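Local coordinates for interpain A (Prevotella intermedia, PDB 3BB7), which probably cleaves proteins as a cysteine peptidase of the C10 family and is made as a zymogen, a form of which is captured in this fragment, at residues Ile58-Thr63 / Tyr305-Glu310. The protein carries 1 engineered substitution. Residues are numbered along the deposited sequence; the frame is centred on the assembly and turned at random.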
ATOM      1  N   ILE A  58     -11.571  -6.586  -7.837  1.00 11.32           N
ATOM      2  CA  ILE A  58     -12.590  -7.540  -7.361  1.00 12.51           C
ATOM      3  C   ILE A  58     -13.704  -7.701  -8.388  1.00 11.88           C
ATOM      4  O   ILE A  58     -14.067  -8.826  -8.763  1.00 11.62           O
ATOM      5  CB  ILE A  58     -13.135  -7.054  -5.993  1.00 12.01           C
ATOM      6  CG1 ILE A  58     -12.097  -7.269  -4.873  1.00 13.65           C
ATOM      7  CG2 ILE A  58     -14.483  -7.694  -5.639  1.00 12.67           C
ATOM      8  CD1 ILE A  58     -11.872  -8.730  -4.431  1.00 11.53           C
ATOM      9  N   ASP A  59     -14.249  -6.581  -8.844  1.00 11.46           N
ATOM     10  CA  ASP A  59     -15.297  -6.613  -9.869  1.00 12.72           C
ATOM     11  C   ASP A  59     -14.830  -7.397 -11.107  1.00 11.78           C
ATOM     12  O   ASP A  59     -15.569  -8.247 -11.601  1.00 12.60           O
ATOM     13  CB  ASP A  59     -15.737  -5.184 -10.228  1.00 13.09           C
ATOM     14  CG  ASP A  59     -16.758  -5.165 -11.331  1.00 16.47           C
ATOM     15  OD1 ASP A  59     -16.338  -4.990 -12.494  1.00 19.86           O
ATOM     16  OD2 ASP A  59     -17.964  -5.356 -11.036  1.00 20.61           O
ATOM     17  N   GLU A  60     -13.590  -7.149 -11.569  1.00 12.59           N
ATOM     18  CA  GLU A  60     -13.023  -7.822 -12.729  1.00 12.76           C
ATOM     19  C   GLU A  60     -12.926  -9.327 -12.500  1.00 12.57           C
ATOM     20  O   GLU A  60     -13.325 -10.127 -13.356  1.00 12.40           O
ATOM     21  CB  GLU A  60     -11.638  -7.234 -12.996  1.00 13.40           C
ATOM     22  CG  GLU A  60     -10.936  -7.754 -14.226  1.00 16.30           C
ATOM     23  CD  GLU A  60      -9.569  -7.118 -14.361  1.00 19.92           C
ATOM     24  OE1 GLU A  60      -9.415  -6.164 -15.175  1.00 21.88           O
ATOM     25  OE2 GLU A  60      -8.660  -7.557 -13.633  1.00 21.20           O
ATOM     26  N   VAL A  61     -12.416  -9.741 -11.343  1.00 12.30           N
ATOM     27  CA  VAL A  61     -12.250 -11.203 -11.159  1.00 12.01           C
ATOM     28  C   VAL A  61     -13.554 -11.946 -10.975  1.00 10.96           C
ATOM     29  O   VAL A  61     -13.702 -13.077 -11.456  1.00 11.38           O
ATOM     30  CB  VAL A  61     -11.237 -11.603 -10.038  1.00 11.74           C
ATOM     31  CG1 VAL A  61      -9.865 -11.008 -10.351  1.00 13.04           C
ATOM     32  CG2 VAL A  61     -11.685 -11.220  -8.644  1.00 12.35           C
ATOM     33  N   ILE A  62     -14.506 -11.312 -10.299  1.00  9.81           N
ATOM     34  CA  ILE A  62     -15.785 -11.936 -10.132  1.00 10.43           C
ATOM     35  C   ILE A  62     -16.484 -12.084 -11.502  1.00  9.92           C
ATOM     36  O   ILE A  62     -17.021 -13.166 -11.832  1.00 10.65           O
ATOM     37  CB  ILE A  62     -16.682 -11.196  -9.091  1.00  9.08           C
ATOM     38  CG1 ILE A  62     -16.056 -11.317  -7.695  1.00 11.51           C
ATOM     39  CG2 ILE A  62     -18.102 -11.787  -9.086  1.00 11.11           C
ATOM     40  CD1 ILE A  62     -16.763 -10.545  -6.587  1.00 11.42           C
ATOM     41  N   THR A  63     -16.493 -11.021 -12.303  1.00  9.82           N
ATOM     42  CA  THR A  63     -17.128 -11.127 -13.609  1.00 10.92           C
ATOM     43  C   THR A  63     -16.407 -12.157 -14.495  1.00 10.25           C
ATOM     44  O   THR A  63     -17.052 -12.937 -15.198  1.00  9.23           O
ATOM     45  CB  THR A  63     -17.289  -9.765 -14.294  1.00 10.87           C
ATOM     46  OG1 THR A  63     -16.019  -9.195 -14.557  1.00 16.29           O
ATOM     47  CG2 THR A  63     -18.084  -8.821 -13.394  1.00 10.87           C
ATOM     48  N   TYR A 305      -3.325  -5.983 -19.562  1.00 29.15           N
ATOM     49  CA  TYR A 305      -4.149  -4.779 -19.503  1.00 27.24           C
ATOM     50  C   TYR A 305      -5.247  -4.781 -18.439  1.00 26.29           C
ATOM     51  O   TYR A 305      -6.005  -3.804 -18.327  1.00 26.88           O
ATOM     52  CB  TYR A 305      -4.779  -4.547 -20.879  1.00 27.42           C
ATOM     53  CG  TYR A 305      -3.758  -4.314 -21.947  1.00 27.07           C
ATOM     54  CD1 TYR A 305      -3.763  -5.064 -23.122  1.00 25.80           C
ATOM     55  CD2 TYR A 305      -2.779  -3.338 -21.776  1.00 28.41           C
ATOM     56  CE1 TYR A 305      -2.801  -4.825 -24.126  1.00 27.64           C
ATOM     57  CE2 TYR A 305      -1.820  -3.094 -22.756  1.00 29.29           C
ATOM     58  CZ  TYR A 305      -1.832  -3.832 -23.922  1.00 29.12           C
ATOM     59  OH  TYR A 305      -0.877  -3.546 -24.881  1.00 29.29           O
ATOM     60  N   SER A 306      -5.336  -5.873 -17.679  1.00 23.45           N
ATOM     61  CA  SER A 306      -6.356  -6.030 -16.634  1.00 21.50           C
ATOM     62  C   SER A 306      -5.967  -5.250 -15.381  1.00 20.06           C
ATOM     63  O   SER A 306      -4.812  -4.922 -15.182  1.00 19.97           O
ATOM     64  CB  SER A 306      -6.473  -7.503 -16.243  1.00 22.01           C
ATOM     65  OG  SER A 306      -5.245  -7.998 -15.723  1.00 22.09           O
ATOM     66  N   PHE A 307      -6.935  -4.970 -14.520  1.00 18.49           N
ATOM     67  CA  PHE A 307      -6.610  -4.404 -13.211  1.00 17.93           C
ATOM     68  C   PHE A 307      -5.761  -5.349 -12.377  1.00 17.43           C
ATOM     69  O   PHE A 307      -4.919  -4.905 -11.615  1.00 16.95           O
ATOM     70  CB  PHE A 307      -7.896  -4.086 -12.440  1.00 18.73           C
ATOM     71  CG  PHE A 307      -8.686  -2.957 -13.029  1.00 19.67           C
ATOM     72  CD1 PHE A 307      -8.278  -1.642 -12.832  1.00 19.64           C
ATOM     73  CD2 PHE A 307      -9.829  -3.210 -13.783  1.00 22.31           C
ATOM     74  CE1 PHE A 307      -8.996  -0.594 -13.388  1.00 22.21           C
ATOM     75  CE2 PHE A 307     -10.563  -2.168 -14.328  1.00 21.69           C
ATOM     76  CZ  PHE A 307     -10.143  -0.860 -14.130  1.00 21.72           C
ATOM     77  N   THR A 308      -5.991  -6.661 -12.490  1.00 17.63           N
ATOM     78  CA  THR A 308      -5.279  -7.637 -11.625  1.00 17.98           C
ATOM     79  C   THR A 308      -3.831  -7.857 -12.011  1.00 17.80           C
ATOM     80  O   THR A 308      -3.031  -8.386 -11.231  1.00 18.73           O
ATOM     81  CB  THR A 308      -5.964  -9.015 -11.564  1.00 18.52           C
ATOM     82  OG1 THR A 308      -6.116  -9.532 -12.896  1.00 18.58           O
ATOM     83  CG2 THR A 308      -7.301  -8.920 -10.907  1.00 18.80           C
ATOM     84  N   ALA A 309      -3.483  -7.461 -13.228  1.00 17.72           N
ATOM     85  CA  ALA A 309      -2.108  -7.572 -13.660  1.00 18.71           C
ATOM     86  C   ALA A 309      -1.238  -6.579 -12.884  1.00 18.18           C
ATOM     87  O   ALA A 309      -0.025  -6.751 -12.777  1.00 20.08           O
ATOM     88  CB  ALA A 309      -2.027  -7.303 -15.150  1.00 19.55           C
ATOM     89  N   GLU A 310      -1.867  -5.553 -12.319  1.00 16.60           N
ATOM     90  CA  GLU A 310      -1.149  -4.467 -11.618  1.00 17.19           C
ATOM     91  C   GLU A 310      -0.857  -4.841 -10.165  1.00 15.78           C
ATOM     92  O   GLU A 310      -1.325  -4.175  -9.217  1.00 16.43           O
ATOM     93  CB  GLU A 310      -1.963  -3.171 -11.733  1.00 16.83           C
ATOM     94  CG  GLU A 310      -2.306  -2.833 -13.200  1.00 19.55           C
ATOM     95  CD  GLU A 310      -3.352  -1.751 -13.340  1.00 24.81           C
ATOM     96  OE1 GLU A 310      -3.938  -1.327 -12.316  1.00 24.62           O
ATOM     97  OE2 GLU A 310      -3.602  -1.329 -14.503  1.00 27.02           O
TER
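Glu60 reaches across from helix 49-68 and sets its carboxylate against two consecutive backbone amides, those of Phe307 and Thr308. Glu60 OE1 accepts from Phe307 N at 2.8 Å and Glu60 OE2 from Thr308 N at 3.0 Å, each oxygen using its syn lone pair, so the carboxylate takes both bonds on the side between its two oxygens. CG lies anti to the backbone N (chi1 -176°) and the chain stays extended beyond it, which carries the carboxylate out to the loop. Glu60 OE1 also lies 3.3 Å from Phe307 CD2, the carboxylate plane inclined at 41° to the ring. Beside this polar grip, Val61 CG1 presses on Thr308 CG2 at 3.4 Å, closer than usual for two methyl groups.

Most of the helix falls in a region related to the Spi protease inhibitors, and the loop precedes strand 312-315 of the C10 peptidase, consistent with a contact between prodomain and catalytic domain. Phe307 to Glu310 form a type I turn, whose first two amides are the ones Glu60 receives. Ser306, just before the turn, and Thr308, within it, suit their places because a short hydroxyl can reach a loop carbonyl: Ser306 OG bonds to Asn303 O and Thr308 OG1 to Asn300 O, tying the turn to the earlier part of the same loop. Trp53, farther back on the helix, donates its indole NE1 to Phe307 O, and Glu310 OE1 bonds to NE2 of His267, the predicted catalytic histidine.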